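Local atomic coordinates of alpha-fucosidase (Bifidobacterium bifidum, PDB entry 2EAC), a protein that probably hydrolyses alpha-L-fucosyl linkages in glycans, as a glycoside hydrolase of family 95, with this chain carrying the catalytic domain. Residues Gln392-Leu397 with Val423-Asn428; Asn396-Trp401 with Trp415-His420. All coordinates share one frame; numbering follows the deposited sequence.

Interaction 1. Residues Gln392-Leu397 with Val423-Asn428. With CA (calcium ion), chain C; DFU ((2S,3R,4S,5R)-2-methylpiperidine-3,4,5-triol), chain E.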
ATOM      1  N   GLN A 392      -9.312  -2.940 -11.113  1.00  9.43           N
ATOM      2  CA  GLN A 392     -10.586  -3.009 -10.393  1.00  9.93           C
ATOM      3  C   GLN A 392     -10.434  -2.913  -8.890  1.00  9.59           C
ATOM      4  O   GLN A 392     -11.390  -2.524  -8.211  1.00 11.70           O
ATOM      5  CB  GLN A 392     -11.321  -4.289 -10.749  1.00  8.94           C
ATOM      6  CG  GLN A 392     -11.607  -4.333 -12.250  1.00 11.19           C
ATOM      7  CD  GLN A 392     -12.658  -5.313 -12.562  1.00 13.12           C
ATOM      8  OE1 GLN A 392     -13.839  -5.070 -12.275  1.00 13.41           O
ATOM      9  NE2 GLN A 392     -12.264  -6.442 -13.154  1.00 13.19           N
ATOM     10  N   LEU A 393      -9.266  -3.314  -8.371  1.00  9.37           N
ATOM     11  CA  LEU A 393      -8.998  -3.349  -6.912  1.00  9.40           C
ATOM     12  C   LEU A 393      -7.643  -2.749  -6.585  1.00  8.41           C
ATOM     13  O   LEU A 393      -6.743  -2.803  -7.417  1.00  9.54           O
ATOM     14  CB  LEU A 393      -9.050  -4.794  -6.360  1.00  9.59           C
ATOM     15  CG  LEU A 393     -10.434  -5.467  -6.418  1.00 10.55           C
ATOM     16  CD1 LEU A 393     -10.339  -6.976  -6.246  1.00  8.31           C
ATOM     17  CD2 LEU A 393     -11.419  -4.837  -5.395  1.00  7.43           C
ATOM     18  N   PRO A 394      -7.476  -2.222  -5.354  1.00  7.59           N
ATOM     19  CA  PRO A 394      -6.146  -1.709  -5.007  1.00  7.40           C
ATOM     20  C   PRO A 394      -5.165  -2.889  -4.791  1.00  8.30           C
ATOM     21  O   PRO A 394      -5.574  -4.067  -4.844  1.00  7.62           O
ATOM     22  CB  PRO A 394      -6.365  -0.941  -3.674  1.00  8.21           C
ATOM     23  CG  PRO A 394      -7.670  -1.513  -3.060  1.00  7.65           C
ATOM     24  CD  PRO A 394      -8.487  -2.066  -4.270  1.00  6.29           C
ATOM     25  N   SER A 395      -3.892  -2.572  -4.582  1.00  7.37           N
ATOM     26  CA  SER A 395      -2.921  -3.577  -4.175  1.00  8.57           C
ATOM     27  C   SER A 395      -3.358  -4.252  -2.845  1.00  8.31           C
ATOM     28  O   SER A 395      -3.864  -3.588  -1.926  1.00  9.25           O
ATOM     29  CB  SER A 395      -1.548  -2.910  -4.069  1.00  7.93           C
ATOM     30  OG  SER A 395      -1.644  -1.830  -3.180  1.00 11.10           O
ATOM     31  N   ASN A 396      -3.271  -5.580  -2.781  1.00  8.80           N
ATOM     32  CA  ASN A 396      -3.629  -6.288  -1.550  1.00  7.75           C
ATOM     33  C   ASN A 396      -2.330  -6.587  -0.770  1.00  7.80           C
ATOM     34  O   ASN A 396      -1.288  -5.998  -1.085  1.00  7.96           O
ATOM     35  CB  ASN A 396      -4.500  -7.526  -1.890  1.00  7.47           C
ATOM     36  CG  ASN A 396      -3.729  -8.581  -2.736  1.00  7.06           C
ATOM     37  OD1 ASN A 396      -2.562  -8.840  -2.489  1.00  8.85           O
ATOM     38  ND2 ASN A 396      -4.397  -9.187  -3.710  1.00  5.71           N
ATOM     39  N   LEU A 397      -2.342  -7.496   0.207  1.00  7.13           N
ATOM     40  CA  LEU A 397      -1.137  -7.739   1.045  1.00  6.52           C
ATOM     41  C   LEU A 397       0.077  -8.195   0.249  1.00  7.28           C
ATOM     42  O   LEU A 397       1.225  -8.097   0.743  1.00  7.95           O
ATOM     43  CB  LEU A 397      -1.402  -8.787   2.121  1.00  4.78           C
ATOM     44  CG  LEU A 397      -2.226  -8.366   3.339  1.00  5.94           C
ATOM     45  CD1 LEU A 397      -2.538  -9.588   4.218  1.00  4.77           C
ATOM     46  CD2 LEU A 397      -1.477  -7.270   4.174  1.00  5.26           C
ATOM     47  N   VAL A 423      -2.975  -0.950   9.114  1.00 10.32           N
ATOM     48  CA  VAL A 423      -1.642  -0.370   8.768  1.00  9.75           C
ATOM     49  C   VAL A 423      -1.221  -0.780   7.347  1.00 10.14           C
ATOM     50  O   VAL A 423      -0.535  -0.022   6.664  1.00  9.19           O
ATOM     51  CB  VAL A 423      -0.454  -0.723   9.752  1.00 10.91           C
ATOM     52  CG1 VAL A 423      -0.176  -2.246   9.819  1.00  9.15           C
ATOM     53  CG2 VAL A 423       0.863   0.070   9.375  1.00  9.25           C
ATOM     54  N   ASN A 424      -1.597  -1.989   6.911  1.00  8.95           N
ATOM     55  CA  ASN A 424      -0.925  -2.533   5.748  1.00  8.93           C
ATOM     56  C   ASN A 424      -1.366  -1.906   4.430  1.00  8.43           C
ATOM     57  O   ASN A 424      -0.504  -1.585   3.575  1.00  9.27           O
ATOM     58  CB  ASN A 424      -1.034  -4.066   5.685  1.00  8.93           C
ATOM     59  CG  ASN A 424      -0.750  -4.710   7.014  1.00 10.09           C
ATOM     60  OD1 ASN A 424      -1.619  -4.777   7.865  1.00  7.34           O
ATOM     61  ND2 ASN A 424       0.477  -5.154   7.204  1.00 11.56           N
ATOM     62  N   LEU A 425      -2.677  -1.795   4.243  1.00  7.54           N
ATOM     63  CA  LEU A 425      -3.244  -1.172   3.031  1.00  7.14           C
ATOM     64  C   LEU A 425      -2.852   0.288   2.982  1.00  7.55           C
ATOM     65  O   LEU A 425      -2.608   0.819   1.911  1.00  9.25           O
ATOM     66  CB  LEU A 425      -4.776  -1.286   2.982  1.00  7.26           C
ATOM     67  CG  LEU A 425      -5.489  -0.835   1.675  1.00  7.89           C
ATOM     68  CD1 LEU A 425      -4.935  -1.603   0.400  1.00  4.87           C
ATOM     69  CD2 LEU A 425      -7.001  -1.010   1.800  1.00  4.97           C
ATOM     70  N   GLN A 426      -2.777   0.934   4.135  1.00  7.48           N
ATOM     71  CA  GLN A 426      -2.327   2.330   4.210  1.00  7.52           C
ATOM     72  C   GLN A 426      -0.900   2.426   3.719  1.00  7.41           C
ATOM     73  O   GLN A 426      -0.582   3.315   2.909  1.00  6.56           O
ATOM     74  CB  GLN A 426      -2.409   2.827   5.644  1.00  7.93           C
ATOM     75  CG  GLN A 426      -3.874   3.042   6.118  1.00  7.75           C
ATOM     76  CD  GLN A 426      -4.564   1.820   6.723  1.00  6.76           C
ATOM     77  OE1 GLN A 426      -3.999   0.715   6.796  1.00  6.39           O
ATOM     78  NE2 GLN A 426      -5.838   2.016   7.139  1.00  6.18           N
ATOM     79  N   MET A 427      -0.046   1.509   4.203  1.00  6.25           N
ATOM     80  CA  MET A 427       1.376   1.511   3.818  1.00  7.15           C
ATOM     81  C   MET A 427       1.552   1.300   2.331  1.00  6.78           C
ATOM     82  O   MET A 427       2.427   1.923   1.713  1.00  7.44           O
ATOM     83  CB  MET A 427       2.180   0.458   4.600  1.00  7.33           C
ATOM     84  CG  MET A 427       3.662   0.486   4.283  1.00  7.05           C
ATOM     85  SD  MET A 427       4.690  -0.584   5.344  1.00  7.35           S
ATOM     86  CE  MET A 427       4.054  -0.136   6.961  1.00  8.30           C
ATOM     87  N   ASN A 428       0.703   0.467   1.727  1.00  7.24           N
ATOM     88  CA  ASN A 428       0.681   0.318   0.267  1.00  7.10           C
ATOM     89  C   ASN A 428       0.550   1.656  -0.474  1.00  7.77           C
ATOM     90  O   ASN A 428       1.098   1.821  -1.582  1.00  7.70           O
ATOM     91  CB  ASN A 428      -0.458  -0.617  -0.201  1.00  6.65           C
ATOM     92  CG  ASN A 428      -0.157  -2.094   0.086  1.00  6.98           C
ATOM     93  OD1 ASN A 428       0.715  -2.419   0.891  1.00  6.87           O
ATOM     94  ND2 ASN A 428      -0.907  -2.978  -0.537  1.00  9.57           N
TER
HETATM   95 CA    CA C 899      -4.862  -4.619  -8.467  1.00 22.40          CA
HETATM   96  C1  DFU E1690      -1.737  -7.576  11.302  1.00 18.85           C
HETATM   97  C2  DFU E1690      -0.284  -7.347  11.714  1.00 17.82           C
HETATM   98  C3  DFU E1690       0.623  -8.447  11.146  1.00 15.56           C
HETATM   99  C4  DFU E1690       0.481  -8.541   9.625  1.00 15.60           C
HETATM  100  C5  DFU E1690      -0.991  -8.769   9.232  1.00 16.11           C
HETATM  101  C6  DFU E1690      -1.171  -8.803   7.713  1.00 15.07           C
HETATM  102  O4  DFU E1690       0.925  -7.305   9.021  1.00 11.94           O
HETATM  103  O3  DFU E1690       1.983  -8.171  11.499  1.00 16.72           O
HETATM  104  O2  DFU E1690      -0.187  -7.235  13.150  1.00 20.88           O
HETATM  105  N5  DFU E1690      -1.799  -7.738   9.851  1.00 19.24           N
HETATM  106  O   HOH W   1       0.110  -0.025  -3.996  1.00 12.14           O
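The irregular segment 392-397 passes beside the short helix 424-428, with the CA of Ser395 6.9 Å from the CA of Asn428 and Leu397 level with Asn424. The polar link runs through the amide of Asn428. Its chi1 of -74° sets CG anti to the carbonyl carbon, and ND2 then faces the loop. ND2 donates to Ser395 OG at 3.0 Å and to Asn396 O at 3.1 Å. The Asn396 oxygen lies almost in the plane of the amide, but ND2 stands above the carbonyl plane of Asn396. Ser395 OG is tilted from the amide plane by 29°. A weak third bond from ND2 reaches Ser395 O. These bonds fix the rotation of the buried amide. A water also bonds to Ser395 OG and donates to Asn428 O.

Both segments belong to the family 95 catalytic domain, whose fold is an (alpha/alpha)6 barrel. Here the loop runs from a calcium site to the bound DFU, an iminosugar. Leu393 O binds the calcium ion at 2.8 Å, together with Glu77, Ser386 and Gly57. From the helix, Asn424 ND2 donates to DFU O4 at 2.9 Å and also bonds to Asp767, which helps to position it.

Leucine side chains add packing. The CD2 branch of Leu397 lies across Asn424 CB at 3.6 Å, and its CD1 branch comes within 3.8 Å of DFU C6. Leu425 CD1 rests near Ser395 O and more loosely against Pro394 CB.

Interaction 2. Residues Asn396-Trp401 with Trp415-His420. With DFU ((2S,3R,4S,5R)-2-methylpiperidine-3,4,5-triol), chain E.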
ATOM      1  N   ASN A 396      -3.271  -5.580  -2.781  1.00  8.80           N
ATOM      2  CA  ASN A 396      -3.629  -6.288  -1.550  1.00  7.75           C
ATOM      3  C   ASN A 396      -2.330  -6.587  -0.770  1.00  7.80           C
ATOM      4  O   ASN A 396      -1.288  -5.998  -1.085  1.00  7.96           O
ATOM      5  CB  ASN A 396      -4.500  -7.526  -1.890  1.00  7.47           C
ATOM      6  CG  ASN A 396      -3.729  -8.581  -2.736  1.00  7.06           C
ATOM      7  OD1 ASN A 396      -2.562  -8.840  -2.489  1.00  8.85           O
ATOM      8  ND2 ASN A 396      -4.397  -9.187  -3.710  1.00  5.71           N
ATOM      9  N   LEU A 397      -2.342  -7.496   0.207  1.00  7.13           N
ATOM     10  CA  LEU A 397      -1.137  -7.739   1.045  1.00  6.52           C
ATOM     11  C   LEU A 397       0.077  -8.195   0.249  1.00  7.28           C
ATOM     12  O   LEU A 397       1.225  -8.097   0.743  1.00  7.95           O
ATOM     13  CB  LEU A 397      -1.402  -8.787   2.121  1.00  4.78           C
ATOM     14  CG  LEU A 397      -2.226  -8.366   3.339  1.00  5.94           C
ATOM     15  CD1 LEU A 397      -2.538  -9.588   4.218  1.00  4.77           C
ATOM     16  CD2 LEU A 397      -1.477  -7.270   4.174  1.00  5.26           C
ATOM     17  N   GLN A 398      -0.181  -8.710  -0.959  1.00  6.70           N
ATOM     18  CA  GLN A 398       0.876  -9.237  -1.834  1.00  6.16           C
ATOM     19  C   GLN A 398       0.924  -8.537  -3.192  1.00  6.05           C
ATOM     20  O   GLN A 398       1.565  -9.027  -4.139  1.00  5.40           O
ATOM     21  CB  GLN A 398       0.707 -10.755  -1.969  1.00  5.80           C
ATOM     22  CG  GLN A 398       1.034 -11.499  -0.632  1.00  4.05           C
ATOM     23  CD  GLN A 398       0.912 -13.017  -0.750  1.00  7.00           C
ATOM     24  OE1 GLN A 398       1.083 -13.595  -1.848  1.00  8.10           O
ATOM     25  NE2 GLN A 398       0.635 -13.676   0.376  1.00  3.24           N
ATOM     26  N   GLY A 399       0.300  -7.359  -3.268  1.00  5.76           N
ATOM     27  CA  GLY A 399       0.177  -6.601  -4.523  1.00  6.64           C
ATOM     28  C   GLY A 399      -0.903  -7.204  -5.374  1.00  6.91           C
ATOM     29  O   GLY A 399      -2.107  -6.977  -5.142  1.00  8.43           O
ATOM     30  N   ILE A 400      -0.467  -7.975  -6.354  1.00  7.11           N
ATOM     31  CA  ILE A 400      -1.313  -8.917  -7.106  1.00  6.49           C
ATOM     32  C   ILE A 400      -0.662 -10.303  -7.203  1.00  7.19           C
ATOM     33  O   ILE A 400      -1.238 -11.188  -7.832  1.00  7.07           O
ATOM     34  CB  ILE A 400      -1.696  -8.432  -8.548  1.00  6.44           C
ATOM     35  CG1 ILE A 400      -0.446  -8.138  -9.393  1.00  6.30           C
ATOM     36  CG2 ILE A 400      -2.706  -7.234  -8.510  1.00  4.90           C
ATOM     37  CD1 ILE A 400      -0.759  -7.982 -10.902  1.00  6.25           C
ATOM     38  N   TRP A 401       0.484 -10.504  -6.540  1.00  6.96           N
ATOM     39  CA  TRP A 401       1.289 -11.715  -6.754  1.00  8.28           C
ATOM     40  C   TRP A 401       1.186 -12.756  -5.630  1.00  8.31           C
ATOM     41  O   TRP A 401       1.457 -12.479  -4.481  1.00  8.95           O
ATOM     42  CB  TRP A 401       2.768 -11.367  -7.047  1.00  7.17           C
ATOM     43  CG  TRP A 401       2.929 -10.396  -8.209  1.00  8.79           C
ATOM     44  CD1 TRP A 401       2.991 -10.711  -9.548  1.00  8.20           C
ATOM     45  CD2 TRP A 401       3.016  -8.965  -8.135  1.00  8.76           C
ATOM     46  NE1 TRP A 401       3.140  -9.580 -10.299  1.00  6.45           N
ATOM     47  CE2 TRP A 401       3.150  -8.487  -9.464  1.00  8.94           C
ATOM     48  CE3 TRP A 401       3.026  -8.034  -7.067  1.00  9.07           C
ATOM     49  CZ2 TRP A 401       3.272  -7.114  -9.769  1.00  7.37           C
ATOM     50  CZ3 TRP A 401       3.162  -6.661  -7.365  1.00  7.80           C
ATOM     51  CH2 TRP A 401       3.282  -6.222  -8.711  1.00  8.47           C
ATOM     52  N   TRP A 415      -3.023 -14.513   6.012  1.00  9.55           N
ATOM     53  CA  TRP A 415      -3.975 -13.392   6.164  1.00 10.46           C
ATOM     54  C   TRP A 415      -4.813 -13.155   4.892  1.00 10.55           C
ATOM     55  O   TRP A 415      -5.289 -12.031   4.637  1.00 11.64           O
ATOM     56  CB  TRP A 415      -3.262 -12.094   6.575  1.00 11.63           C
ATOM     57  CG  TRP A 415      -2.342 -12.212   7.801  1.00 12.18           C
ATOM     58  CD1 TRP A 415      -2.715 -12.260   9.119  1.00 14.21           C
ATOM     59  CD2 TRP A 415      -0.910 -12.234   7.790  1.00 13.48           C
ATOM     60  NE1 TRP A 415      -1.594 -12.326   9.926  1.00 12.96           N
ATOM     61  CE2 TRP A 415      -0.478 -12.311   9.131  1.00 14.99           C
ATOM     62  CE3 TRP A 415       0.053 -12.196   6.772  1.00 11.54           C
ATOM     63  CZ2 TRP A 415       0.873 -12.377   9.473  1.00 14.33           C
ATOM     64  CZ3 TRP A 415       1.387 -12.251   7.116  1.00 12.89           C
ATOM     65  CH2 TRP A 415       1.785 -12.346   8.442  1.00 13.49           C
ATOM     66  N   GLY A 416      -5.003 -14.221   4.113  1.00  9.50           N
ATOM     67  CA  GLY A 416      -5.869 -14.195   2.949  1.00  9.00           C
ATOM     68  C   GLY A 416      -5.343 -13.354   1.801  1.00  8.69           C
ATOM     69  O   GLY A 416      -6.040 -13.191   0.822  1.00  8.80           O
ATOM     70  N   SER A 417      -4.096 -12.872   1.904  1.00  8.58           N
ATOM     71  CA  SER A 417      -3.508 -11.856   0.991  1.00  7.99           C
ATOM     72  C   SER A 417      -4.551 -10.749   0.709  1.00  8.20           C
ATOM     73  O   SER A 417      -4.737 -10.307  -0.425  1.00  8.59           O
ATOM     74  CB  SER A 417      -2.975 -12.495  -0.283  1.00  7.78           C
ATOM     75  OG  SER A 417      -2.367 -11.525  -1.110  1.00  7.97           O
ATOM     76  N   ASP A 418      -5.189 -10.307   1.787  1.00  8.74           N
ATOM     77  CA  ASP A 418      -6.407  -9.482   1.760  1.00  8.45           C
ATOM     78  C   ASP A 418      -6.108  -7.972   1.777  1.00  8.65           C
ATOM     79  O   ASP A 418      -4.975  -7.550   1.474  1.00  8.28           O
ATOM     80  CB  ASP A 418      -7.365  -9.929   2.896  1.00  8.52           C
ATOM     81  CG  ASP A 418      -6.891  -9.540   4.309  1.00 11.31           C
ATOM     82  OD1 ASP A 418      -5.806  -8.939   4.458  1.00 12.75           O
ATOM     83  OD2 ASP A 418      -7.628  -9.817   5.306  1.00  9.83           O
ATOM     84  N   PHE A 419      -7.129  -7.167   2.072  1.00  8.95           N
ATOM     85  CA  PHE A 419      -6.993  -5.702   2.264  1.00  8.90           C
ATOM     86  C   PHE A 419      -7.067  -5.440   3.762  1.00 10.02           C
ATOM     87  O   PHE A 419      -8.150  -5.529   4.394  1.00  9.82           O
ATOM     88  CB  PHE A 419      -8.052  -4.920   1.453  1.00  7.21           C
ATOM     89  CG  PHE A 419      -8.114  -5.336  -0.012  1.00  7.93           C
ATOM     90  CD1 PHE A 419      -7.135  -4.909  -0.917  1.00  6.51           C
ATOM     91  CD2 PHE A 419      -9.127  -6.171  -0.477  1.00  9.41           C
ATOM     92  CE1 PHE A 419      -7.181  -5.303  -2.254  1.00  6.48           C
ATOM     93  CE2 PHE A 419      -9.189  -6.568  -1.810  1.00  8.61           C
ATOM     94  CZ  PHE A 419      -8.193  -6.135  -2.711  1.00  5.97           C
ATOM     95  N   HIS A 420      -5.897  -5.169   4.334  1.00  9.91           N
ATOM     96  CA  HIS A 420      -5.732  -5.156   5.765  1.00 10.99           C
ATOM     97  C   HIS A 420      -5.536  -3.707   6.200  1.00 10.99           C
ATOM     98  O   HIS A 420      -4.498  -3.093   5.894  1.00 11.29           O
ATOM     99  CB  HIS A 420      -4.505  -6.007   6.109  1.00 10.83           C
ATOM    100  CG  HIS A 420      -4.780  -7.098   7.089  1.00 12.03           C
ATOM    101  ND1 HIS A 420      -4.531  -6.961   8.442  1.00 15.17           N
ATOM    102  CD2 HIS A 420      -5.271  -8.352   6.915  1.00  7.46           C
ATOM    103  CE1 HIS A 420      -4.860  -8.086   9.058  1.00 11.54           C
ATOM    104  NE2 HIS A 420      -5.308  -8.942   8.156  1.00 12.30           N
TER
HETATM  105  C1  DFU E1690      -1.737  -7.576  11.302  1.00 18.85           C
HETATM  106  C2  DFU E1690      -0.284  -7.347  11.714  1.00 17.82           C
HETATM  107  C3  DFU E1690       0.623  -8.447  11.146  1.00 15.56           C
HETATM  108  C4  DFU E1690       0.481  -8.541   9.625  1.00 15.60           C
HETATM  109  C5  DFU E1690      -0.991  -8.769   9.232  1.00 16.11           C
HETATM  110  C6  DFU E1690      -1.171  -8.803   7.713  1.00 15.07           C
HETATM  111  O4  DFU E1690       0.925  -7.305   9.021  1.00 11.94           O
HETATM  112  O3  DFU E1690       1.983  -8.171  11.499  1.00 16.72           O
HETATM  113  O2  DFU E1690      -0.187  -7.235  13.150  1.00 20.88           O
HETATM  114  N5  DFU E1690      -1.799  -7.738   9.851  1.00 19.24           N
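Leu397 N donates to Asp418 O at 2.9 Å, in the plane of that carbonyl. Asn396 OD1 takes a straighter bond from Gln398 N at 2.8 Å, which makes an Asx turn within the type I beta turn Asn396-Gly399. A chi1 of 64° places the CG of Asn396 between the backbone N and the carbonyl carbon, from where OD1 reaches forward to Gln398 N. The same oxygen receives a weak bond from Ser417 OG. One good donor and one weak one thus meet this buried oxygen.

The turn packs on the segment that leads into strand 419-420. Ser417 OG also lies against Gln398 CB at 3.3 Å. On the far side of Asn396, its CB meets the Phe419 ring at CE1, 3.5 Å away and obliquely. Leu397 runs alongside Asp418 and crosses Trp415 at about a right angle. Its CD1 touches Trp415 CB at 3.5 Å, while CD2 packs on His420 CB.

Beyond Leu397 lies the sugar pocket. The methyl carbon C6 of DFU is over one face of the His420 ring. It also lies over one face of the Trp415 indole, offset toward the rim, with Trp415 CD2 3.4 Å from DFU C6.

Overall arrangement
Interactions 1 and 2 share Asn396 and Leu397, and their centres lie 7 Å apart. The loop 392-401 meets two neighbouring pieces of chain, 415-420, which ends in strand 419-420, and helix 424-428. A probable hydrogen bond from Leu425 N to His420 O, 2.8 Å long, joins these pieces directly. Phe419 CE1 also packs on Pro394 O at 3.3 Å. Both contacts reach DFU. Interaction 1 brings a polar grip on its O4, and interaction 2 brings aromatic rings to its methyl carbon. His679, His761, Arg678 and Trp723 also hydrogen-bond to the ligand. Leu397, common to both contacts, is the loop residue next to the ligand methyl.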